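Peptidoglycan-N-acetylglucosamine deacetylase BC_1960 (Bacillus cereus, PDB 5O6Y) removes the acetyl group from N-acetylglucosamine residues of cell-wall peptidoglycan, releasing acetate, and also acts on soluble chitin substrates, with zinc as cofactor. Local coordinates at residues T26-P31 / T51-G56; T145-G150 / I170-T175. All blocks are in the same frame, centred on the assembly; numbering follows the deposited sequence.

Interaction 1: T26-P31 / T51-G56; sequences TFDDGP and TFFLLG. With 5YA (4-naphthalen-1-yl-~{N}-oxidanyl-benzamide), chain H.
F27 and F52 are partners in two neighbouring parallel strands. These strands and helix 37-45 between them form a beta-alpha-beta unit of the NodB-type polysaccharide deacetylase fold. The strand axes come within 4.7 Å and run 18° from parallel. F27 N gives its hydrogen to T51 O, and F53 N gives its own to F27 O at 2.8 Å. The N and O of F27 thus bond to T51 and F53, the residues flanking F52.

The tight part is the face with the phenylalanines. CB of F27 sits 3.6 Å from CD2 of F52. The rings are nearly parallel, 22° apart, but slid so far that they barely overlap. The rim of the F27 ring, at CD2, reaches over a face of F52. I39 and L43 of helix 37-45 pack on both rings. On the other face T26 and T51 lie side by side, and CG2 of T26 meets the ring edge of F53.

Past D28 the pairing slackens. D29 N reaches F53 O only by a weak bond of 3.3 Å. The chain then turns through G30 to a cis peptide before P31. The side chains of P31 and L54 cross at about a right angle and touch at CD and CD2. L55 N regains a firm bond to G30 O.

On the pocket side the strand end meets the bound hydroxamate as well as protein. D28 is the predicted proton acceptor, and D29 is a zinc ligand. D28 CG lies anti to its carbonyl carbon (chi1 -80°), which brings the carboxylate alongside F53. OD1 lies beside CB of F53. On the ligand side, OD2 of D28 is 2.8 Å from O1 of the hydroxamate.

Interaction 2: T145-G150 / I170-T175; sequences TVDWKG and ILQHST. With 5YA (4-naphthalen-1-yl-~{N}-oxidanyl-benzamide), chain H.
D147 grips H173 at two points with one carboxylate. D147 OD1 accepts from H173 ND1 at 2.7 Å. The N-H points almost straight at it, 170°, and OD1 lies in the ring plane. D147 OD2 accepts from the backbone N of H173 at 3.0 Å. Both oxygens use their syn lone pairs. The carboxylate is turned 43° from the imidazole plane.

The torsions explain the grip. CG of D147 sits between its backbone N and carbonyl carbon (chi1 55°), and this brings the carboxylate to strand 169-173. On H173, CG is anti to the carbonyl carbon, beside the backbone N. Together its two torsions turn ND1 to D147 and the NE2 edge to the ligand. H173 NE2 lies 3.6 Å from C17 of the ligand. OD2 of D147 has a further partner in S183.

T145 sends OG1 to L171 O in a 2.7 Å hydrogen bond that lies in the carbonyl plane. Its CG2 methyl packs on CG2 of I170 and on CG of Q172. I156 and V160 of helix 153-161 also touch T145.

W148 is the exposed end of the contact. W148 CD1 approaches CE1 of H173 at 4.1 Å, with the two ring planes nearly perpendicular, and W148 NE1 comes 3.4 Å from C2 of the ligand's naphthyl group. L171 CD2 touches the benzamide ring at C13. W148 and L171 thus line the aromatic part of the pocket, while CD1 of L171 rests over one face of H173.

The ND1 bond to D147 holds the H173 ring at a set rotation, with NE2 toward the ligand. This is consistent with the predicted role of H173 as proton donor of this NodB-type deacetylase.

Overall arrangement
Interactions 1 and 2 share one parallel sheet, because strand 22-28 pairs with both strand 51-54 and strand 169-173. Their centres are 11 Å apart. T26 OG1 lies 2.5 Å from I170 O, a probable side-chain hydrogen bond added to the backbone bonds between the strands. At the site itself D29 OD2 and T175 OG1 are also 2.5 Å apart, again a probable hydrogen bond, and CD2 of H173 packs on D29 OD2 at 3.4 Å. The two contacts thus face one bound hydroxamate from neighbouring strands. H79 and H83, the other zinc ligands, hydrogen-bond to the same molecule through their NE2 atoms.

Interaction 1: T26-P31 / T51-G56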
ATOM      1  N   THR A  26       3.911   3.188  -0.586  1.00  4.39           N
ATOM      2  CA  THR A  26       2.669   2.606  -0.100  1.00  4.45           C
ATOM      3  C   THR A  26       2.648   2.646   1.421  1.00  5.90           C
ATOM      4  O   THR A  26       3.694   2.604   2.074  1.00 10.19           O
ATOM      5  CB  THR A  26       2.476   1.159  -0.588  1.00  6.24           C
ATOM      6  OG1 THR A  26       3.528   0.329  -0.078  1.00  4.99           O
ATOM      7  CG2 THR A  26       2.478   1.100  -2.112  1.00  4.42           C
ATOM      8  N   PHE A  27       1.441   2.726   1.980  1.00 11.18           N
ATOM      9  CA  PHE A  27       1.248   2.877   3.418  1.00 10.31           C
ATOM     10  C   PHE A  27       0.123   1.959   3.870  1.00  5.65           C
ATOM     11  O   PHE A  27      -0.924   1.892   3.219  1.00  8.15           O
ATOM     12  CB  PHE A  27       0.939   4.335   3.782  1.00 10.71           C
ATOM     13  CG  PHE A  27       2.041   5.296   3.416  1.00  7.39           C
ATOM     14  CD1 PHE A  27       3.063   5.572   4.306  1.00  4.54           C
ATOM     15  CD2 PHE A  27       2.055   5.917   2.177  1.00  9.71           C
ATOM     16  CE1 PHE A  27       4.077   6.452   3.969  1.00  4.50           C
ATOM     17  CE2 PHE A  27       3.068   6.797   1.835  1.00  4.57           C
ATOM     18  CZ  PHE A  27       4.079   7.064   2.731  1.00  4.52           C
ATOM     19  N   ASP A  28       0.337   1.260   4.982  1.00 10.81           N
ATOM     20  CA  ASP A  28      -0.552   0.199   5.428  1.00 14.91           C
ATOM     21  C   ASP A  28      -1.123   0.490   6.810  1.00 14.71           C
ATOM     22  O   ASP A  28      -0.535   1.231   7.603  1.00 20.45           O
ATOM     23  CB  ASP A  28       0.180  -1.146   5.462  1.00 10.79           C
ATOM     24  CG  ASP A  28       0.280  -1.785   4.095  1.00 12.37           C
ATOM     25  OD1 ASP A  28      -0.190  -1.175   3.117  1.00 17.20           O
ATOM     26  OD2 ASP A  28       0.822  -2.901   3.995  1.00 10.62           O
ATOM     27  N   ASP A  29      -2.287  -0.109   7.072  1.00 12.40           N
ATOM     28  CA  ASP A  29      -2.987  -0.245   8.348  1.00 17.63           C
ATOM     29  C   ASP A  29      -3.852   0.962   8.689  1.00 20.34           C
ATOM     30  O   ASP A  29      -4.585   0.909   9.672  1.00 36.03           O
ATOM     31  CB  ASP A  29      -2.046  -0.537   9.531  1.00 20.26           C
ATOM     32  CG  ASP A  29      -1.280  -1.825   9.357  1.00 20.44           C
ATOM     33  OD1 ASP A  29      -1.752  -2.708   8.614  1.00 13.60           O
ATOM     34  OD2 ASP A  29      -0.199  -1.958   9.957  1.00 11.37           O
ATOM     35  N   GLY A  30      -3.786   2.048   7.920  1.00 20.53           N
ATOM     36  CA  GLY A  30      -4.593   3.204   8.188  1.00 14.19           C
ATOM     37  C   GLY A  30      -6.040   2.993   7.801  1.00 11.43           C
ATOM     38  O   GLY A  30      -6.444   1.909   7.365  1.00 16.76           O
ATOM     39  N   PRO A  31      -6.847   4.045   7.961  1.00 10.49           N
ATOM     40  CA  PRO A  31      -6.467   5.357   8.493  1.00  5.92           C
ATOM     41  C   PRO A  31      -6.317   5.385  10.011  1.00 10.06           C
ATOM     42  O   PRO A  31      -6.801   4.493  10.708  1.00 16.28           O
ATOM     43  CB  PRO A  31      -7.626   6.243   8.054  1.00  9.09           C
ATOM     44  CG  PRO A  31      -8.796   5.316   8.037  1.00 11.45           C
ATOM     45  CD  PRO A  31      -8.248   4.032   7.510  1.00 11.40           C
ATOM     46  N   THR A  51      -0.038   5.431  -2.387  1.00  5.83           N
ATOM     47  CA  THR A  51      -1.111   4.444  -2.376  1.00 11.49           C
ATOM     48  C   THR A  51      -1.290   3.949  -0.949  1.00 16.35           C
ATOM     49  O   THR A  51      -0.331   3.474  -0.333  1.00 12.59           O
ATOM     50  CB  THR A  51      -0.801   3.275  -3.315  1.00  4.73           C
ATOM     51  OG1 THR A  51      -0.514   3.777  -4.627  1.00  4.74           O
ATOM     52  CG2 THR A  51      -1.985   2.324  -3.392  1.00  4.79           C
ATOM     53  N   PHE A  52      -2.507   4.061  -0.427  1.00 14.20           N
ATOM     54  CA  PHE A  52      -2.814   3.693   0.950  1.00 13.19           C
ATOM     55  C   PHE A  52      -3.667   2.432   0.961  1.00  7.89           C
ATOM     56  O   PHE A  52      -4.782   2.426   0.428  1.00  4.99           O
ATOM     57  CB  PHE A  52      -3.536   4.832   1.673  1.00  8.51           C
ATOM     58  CG  PHE A  52      -2.666   6.022   1.954  1.00  5.48           C
ATOM     59  CD1 PHE A  52      -2.411   6.963   0.968  1.00 10.41           C
ATOM     60  CD2 PHE A  52      -2.106   6.206   3.207  1.00  4.93           C
ATOM     61  CE1 PHE A  52      -1.612   8.061   1.224  1.00  4.96           C
ATOM     62  CE2 PHE A  52      -1.305   7.301   3.470  1.00  8.89           C
ATOM     63  CZ  PHE A  52      -1.058   8.230   2.478  1.00  4.93           C
ATOM     64  N   PHE A  53      -3.142   1.368   1.568  1.00  4.82           N
ATOM     65  CA  PHE A  53      -3.901   0.140   1.777  1.00  9.78           C
ATOM     66  C   PHE A  53      -4.576   0.229   3.139  1.00  4.90           C
ATOM     67  O   PHE A  53      -3.921   0.090   4.178  1.00  4.84           O
ATOM     68  CB  PHE A  53      -2.996  -1.086   1.681  1.00  4.73           C
ATOM     69  CG  PHE A  53      -2.612  -1.443   0.277  1.00  4.69           C
ATOM     70  CD1 PHE A  53      -1.360  -1.118  -0.219  1.00  4.61           C
ATOM     71  CD2 PHE A  53      -3.509  -2.094  -0.553  1.00  4.74           C
ATOM     72  CE1 PHE A  53      -1.005  -1.444  -1.514  1.00  4.58           C
ATOM     73  CE2 PHE A  53      -3.162  -2.423  -1.850  1.00 15.25           C
ATOM     74  CZ  PHE A  53      -1.906  -2.097  -2.331  1.00  4.63           C
ATOM     75  N   LEU A  54      -5.885   0.459   3.135  1.00  5.01           N
ATOM     76  CA  LEU A  54      -6.629   0.796   4.339  1.00 11.50           C
ATOM     77  C   LEU A  54      -7.340  -0.431   4.895  1.00  8.82           C
ATOM     78  O   LEU A  54      -7.966  -1.188   4.146  1.00 10.16           O
ATOM     79  CB  LEU A  54      -7.648   1.900   4.050  1.00 13.69           C
ATOM     80  CG  LEU A  54      -7.097   3.209   3.486  1.00  5.21           C
ATOM     81  CD1 LEU A  54      -8.228   4.189   3.229  1.00 14.03           C
ATOM     82  CD2 LEU A  54      -6.067   3.810   4.427  1.00  5.16           C
ATOM     83  N   LEU A  55      -7.245  -0.615   6.209  1.00  8.92           N
ATOM     84  CA  LEU A  55      -8.039  -1.633   6.885  1.00 14.19           C
ATOM     85  C   LEU A  55      -9.504  -1.217   6.933  1.00  7.65           C
ATOM     86  O   LEU A  55      -9.827  -0.047   7.158  1.00  6.23           O
ATOM     87  CB  LEU A  55      -7.513  -1.865   8.300  1.00 15.85           C
ATOM     88  CG  LEU A  55      -6.247  -2.712   8.436  1.00  9.16           C
ATOM     89  CD1 LEU A  55      -5.637  -2.550   9.815  1.00  9.63           C
ATOM     90  CD2 LEU A  55      -6.572  -4.168   8.167  1.00  4.93           C
ATOM     91  N   GLY A  56     -10.393  -2.186   6.719  1.00 22.95           N
ATOM     92  CA  GLY A  56     -11.817  -1.885   6.740  1.00 20.79           C
ATOM     93  C   GLY A  56     -12.310  -1.458   8.110  1.00 17.47           C
ATOM     94  O   GLY A  56     -13.146  -0.557   8.223  1.00  9.25           O
TER
HETATM   95  C1  5YA H 304       9.027  -7.691   8.065  0.66 46.63           C
HETATM   96  C2  5YA H 304       7.738  -7.155   7.984  0.66 46.94           C
HETATM   97  C3  5YA H 304       6.714  -7.835   7.327  0.66 47.44           C
HETATM   98  C4  5YA H 304       6.989  -9.094   6.710  0.66 48.25           C
HETATM   99  C5  5YA H 304       8.305  -9.641   6.791  0.66 48.20           C
HETATM  100  C6  5YA H 304       9.326  -8.919   7.480  0.66 47.55           C
HETATM  101  C7  5YA H 304       5.978  -9.826   6.019  0.66 46.57           C
HETATM  102  C8  5YA H 304       6.285 -11.052   5.436  0.66 44.62           C
HETATM  103  O1  5YA H 304       1.104  -5.051   5.730  0.66 29.49           O
HETATM  104  C9  5YA H 304       7.575 -11.585   5.517  0.66 42.16           C
HETATM  105  C10 5YA H 304       8.585 -10.899   6.184  0.66 44.42           C
HETATM  106  C11 5YA H 304       5.355  -7.220   7.257  0.66 43.99           C
HETATM  107  C12 5YA H 304       4.943  -6.666   6.061  0.66 42.68           C
HETATM  108  C13 5YA H 304       3.696  -6.083   5.951  0.66 43.10           C
HETATM  109  N1  5YA H 304       0.736  -5.136   7.917  0.66 30.81           N
HETATM  110  C14 5YA H 304       2.851  -6.035   7.040  0.66 37.31           C
HETATM  111  C15 5YA H 304       3.258  -6.582   8.251  0.66 39.66           C
HETATM  112  C16 5YA H 304       4.511  -7.173   8.359  0.66 41.40           C
HETATM  113  C17 5YA H 304       1.486  -5.371   6.855  0.66 32.47           C
HETATM  114  O2  5YA H 304      -0.517  -4.520   7.750  0.66  4.46           O

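Interaction 2: T145-G150 / I170-T175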
ATOM      1  N   THR A 145      10.797  -1.033   4.761  1.00 16.57           N
ATOM      2  CA  THR A 145      11.377  -0.085   5.703  1.00 12.81           C
ATOM      3  C   THR A 145      11.506  -0.658   7.106  1.00 17.77           C
ATOM      4  O   THR A 145      12.195  -0.051   7.932  1.00 23.53           O
ATOM      5  CB  THR A 145      10.536   1.192   5.761  1.00 11.21           C
ATOM      6  OG1 THR A 145       9.215   0.878   6.220  1.00 10.64           O
ATOM      7  CG2 THR A 145      10.451   1.837   4.390  1.00  3.94           C
ATOM      8  N   VAL A 146      10.870  -1.804   7.376  1.00 22.20           N
ATOM      9  CA  VAL A 146      10.763  -2.431   8.695  1.00 29.18           C
ATOM     10  C   VAL A 146      10.538  -1.359   9.762  1.00 29.39           C
ATOM     11  O   VAL A 146      11.116  -1.399  10.855  1.00 25.55           O
ATOM     12  CB  VAL A 146      11.985  -3.341   8.984  1.00 25.22           C
ATOM     13  CG1 VAL A 146      13.290  -2.560   9.196  1.00 17.25           C
ATOM     14  CG2 VAL A 146      11.702  -4.303  10.143  1.00 30.56           C
ATOM     15  N   ASP A 147       9.658  -0.402   9.453  1.00 29.07           N
ATOM     16  CA  ASP A 147       9.414   0.727  10.342  1.00 26.69           C
ATOM     17  C   ASP A 147       8.571   0.357  11.555  1.00 31.13           C
ATOM     18  O   ASP A 147       8.568   1.107  12.538  1.00 27.85           O
ATOM     19  CB  ASP A 147       8.742   1.867   9.573  1.00 21.96           C
ATOM     20  CG  ASP A 147       7.461   1.436   8.879  1.00 21.06           C
ATOM     21  OD1 ASP A 147       7.124   0.233   8.922  1.00 19.37           O
ATOM     22  OD2 ASP A 147       6.788   2.306   8.286  1.00 23.21           O
ATOM     23  N   TRP A 148       7.857  -0.770  11.512  1.00 34.37           N
ATOM     24  CA  TRP A 148       7.088  -1.204  12.673  1.00 39.56           C
ATOM     25  C   TRP A 148       7.982  -1.505  13.867  1.00 43.45           C
ATOM     26  O   TRP A 148       7.515  -1.438  15.009  1.00 38.88           O
ATOM     27  CB  TRP A 148       6.253  -2.436  12.323  1.00 42.27           C
ATOM     28  CG  TRP A 148       7.075  -3.605  11.883  1.00 50.41           C
ATOM     29  CD1 TRP A 148       7.435  -3.918  10.606  1.00 53.71           C
ATOM     30  CD2 TRP A 148       7.646  -4.618  12.721  1.00 55.77           C
ATOM     31  NE1 TRP A 148       8.192  -5.064  10.594  1.00 55.50           N
ATOM     32  CE2 TRP A 148       8.337  -5.513  11.881  1.00 57.70           C
ATOM     33  CE3 TRP A 148       7.639  -4.855  14.099  1.00 54.26           C
ATOM     34  CZ2 TRP A 148       9.014  -6.628  12.372  1.00 59.76           C
ATOM     35  CZ3 TRP A 148       8.314  -5.961  14.586  1.00 56.15           C
ATOM     36  CH2 TRP A 148       8.991  -6.833  13.724  1.00 59.48           C
ATOM     37  N   LYS A 149       9.256  -1.829  13.631  1.00 48.39           N
ATOM     38  CA  LYS A 149      10.210  -2.020  14.715  1.00 46.74           C
ATOM     39  C   LYS A 149      10.506  -0.736  15.479  1.00 47.91           C
ATOM     40  O   LYS A 149      11.225  -0.788  16.481  1.00 54.22           O
ATOM     41  CB  LYS A 149      11.522  -2.596  14.174  1.00 44.62           C
ATOM     42  CG  LYS A 149      11.521  -4.100  13.947  1.00 41.72           C
ATOM     43  CD  LYS A 149      12.924  -4.589  13.610  1.00 45.18           C
ATOM     44  CE  LYS A 149      13.024  -6.107  13.662  1.00 53.30           C
ATOM     45  NZ  LYS A 149      12.201  -6.772  12.616  1.00 55.68           N
ATOM     46  N   GLY A 150       9.985   0.404  15.035  1.00 44.82           N
ATOM     47  CA  GLY A 150      10.267   1.663  15.695  1.00 44.23           C
ATOM     48  C   GLY A 150      11.661   2.190  15.443  1.00 50.62           C
ATOM     49  O   GLY A 150      12.252   2.808  16.336  1.00 56.09           O
ATOM     50  N   ILE A 170       7.697   0.450  -2.159  1.00 13.49           N
ATOM     51  CA  ILE A 170       8.205   0.614  -0.800  1.00 11.29           C
ATOM     52  C   ILE A 170       7.053   0.470   0.182  1.00 12.69           C
ATOM     53  O   ILE A 170       5.942   0.946  -0.074  1.00  5.29           O
ATOM     54  CB  ILE A 170       8.906   1.977  -0.640  1.00  8.56           C
ATOM     55  CG1 ILE A 170       9.864   2.214  -1.810  1.00  3.99           C
ATOM     56  CG2 ILE A 170       9.649   2.041   0.679  1.00  7.64           C
ATOM     57  CD1 ILE A 170      10.419   3.619  -1.886  1.00  4.00           C
ATOM     58  N   LEU A 171       7.313  -0.183   1.310  1.00 18.03           N
ATOM     59  CA  LEU A 171       6.284  -0.471   2.299  1.00 14.48           C
ATOM     60  C   LEU A 171       6.529   0.367   3.548  1.00 17.22           C
ATOM     61  O   LEU A 171       7.609   0.303   4.142  1.00  7.62           O
ATOM     62  CB  LEU A 171       6.259  -1.961   2.637  1.00  4.75           C
ATOM     63  CG  LEU A 171       5.490  -2.414   3.880  1.00  9.21           C
ATOM     64  CD1 LEU A 171       4.060  -1.900   3.890  1.00  4.21           C
ATOM     65  CD2 LEU A 171       5.513  -3.922   3.961  1.00 17.87           C
ATOM     66  N   GLN A 172       5.531   1.154   3.933  1.00 19.40           N
ATOM     67  CA  GLN A 172       5.531   1.846   5.214  1.00 13.13           C
ATOM     68  C   GLN A 172       4.176   1.647   5.880  1.00 17.77           C
ATOM     69  O   GLN A 172       3.235   1.118   5.282  1.00 17.52           O
ATOM     70  CB  GLN A 172       5.856   3.336   5.053  1.00 10.46           C
ATOM     71  CG  GLN A 172       7.344   3.621   4.907  1.00 18.16           C
ATOM     72  CD  GLN A 172       7.639   5.088   4.654  1.00 11.56           C
ATOM     73  OE1 GLN A 172       7.143   5.673   3.691  1.00  6.91           O
ATOM     74  NE2 GLN A 172       8.451   5.690   5.518  1.00  9.92           N
ATOM     75  N   HIS A 173       4.075   2.071   7.137  1.00 17.12           N
ATOM     76  CA  HIS A 173       2.870   1.838   7.920  1.00 18.85           C
ATOM     77  C   HIS A 173       2.340   3.136   8.505  1.00 20.34           C
ATOM     78  O   HIS A 173       3.108   4.027   8.879  1.00 21.29           O
ATOM     79  CB  HIS A 173       3.124   0.833   9.052  1.00 21.81           C
ATOM     80  CG  HIS A 173       3.464  -0.544   8.573  1.00 23.01           C
ATOM     81  ND1 HIS A 173       4.763  -0.976   8.409  1.00 19.59           N
ATOM     82  CD2 HIS A 173       2.674  -1.586   8.220  1.00 19.23           C
ATOM     83  CE1 HIS A 173       4.758  -2.225   7.978  1.00 20.46           C
ATOM     84  NE2 HIS A 173       3.504  -2.618   7.854  1.00 19.24           N
ATOM     85  N   SER A 174       1.013   3.234   8.570  1.00 20.13           N
ATOM     86  CA  SER A 174       0.340   4.273   9.337  1.00 21.35           C
ATOM     87  C   SER A 174      -0.589   3.604  10.342  1.00 21.03           C
ATOM     88  O   SER A 174      -1.789   3.893  10.388  1.00 21.95           O
ATOM     89  CB  SER A 174      -0.428   5.224   8.417  1.00 15.64           C
ATOM     90  OG  SER A 174      -1.282   4.510   7.540  1.00 24.09           O
ATOM     91  N   THR A 175      -0.030   2.700  11.144  1.00 27.30           N
ATOM     92  CA  THR A 175      -0.807   1.879  12.067  1.00 31.60           C
ATOM     93  C   THR A 175      -1.201   2.693  13.295  1.00 31.22           C
ATOM     94  O   THR A 175      -0.356   3.391  13.865  1.00 32.15           O
ATOM     95  CB  THR A 175       0.001   0.653  12.494  1.00 27.30           C
ATOM     96  OG1 THR A 175       0.534   0.002  11.333  1.00 27.42           O
ATOM     97  CG2 THR A 175      -0.872  -0.331  13.261  1.00 24.05           C
TER
HETATM   98  C1  5YA H 304       9.027  -7.691   8.065  0.66 46.63           C
HETATM   99  C2  5YA H 304       7.738  -7.155   7.984  0.66 46.94           C
HETATM  100  C3  5YA H 304       6.714  -7.835   7.327  0.66 47.44           C
HETATM  101  C4  5YA H 304       6.989  -9.094   6.710  0.66 48.25           C
HETATM  102  C5  5YA H 304       8.305  -9.641   6.791  0.66 48.20           C
HETATM  103  C6  5YA H 304       9.326  -8.919   7.480  0.66 47.55           C
HETATM  104  C7  5YA H 304       5.978  -9.826   6.019  0.66 46.57           C
HETATM  105  C8  5YA H 304       6.285 -11.052   5.436  0.66 44.62           C
HETATM  106  O1  5YA H 304       1.104  -5.051   5.730  0.66 29.49           O
HETATM  107  C9  5YA H 304       7.575 -11.585   5.517  0.66 42.16           C
HETATM  108  C10 5YA H 304       8.585 -10.899   6.184  0.66 44.42           C
HETATM  109  C11 5YA H 304       5.355  -7.220   7.257  0.66 43.99           C
HETATM  110  C12 5YA H 304       4.943  -6.666   6.061  0.66 42.68           C
HETATM  111  C13 5YA H 304       3.696  -6.083   5.951  0.66 43.10           C
HETATM  112  N1  5YA H 304       0.736  -5.136   7.917  0.66 30.81           N
HETATM  113  C14 5YA H 304       2.851  -6.035   7.040  0.66 37.31           C
HETATM  114  C15 5YA H 304       3.258  -6.582   8.251  0.66 39.66           C
HETATM  115  C16 5YA H 304       4.511  -7.173   8.359  0.66 41.40           C
HETATM  116  C17 5YA H 304       1.486  -5.371   6.855  0.66 32.47           C
HETATM  117  O2  5YA H 304      -0.517  -4.520   7.750  0.66  4.46           O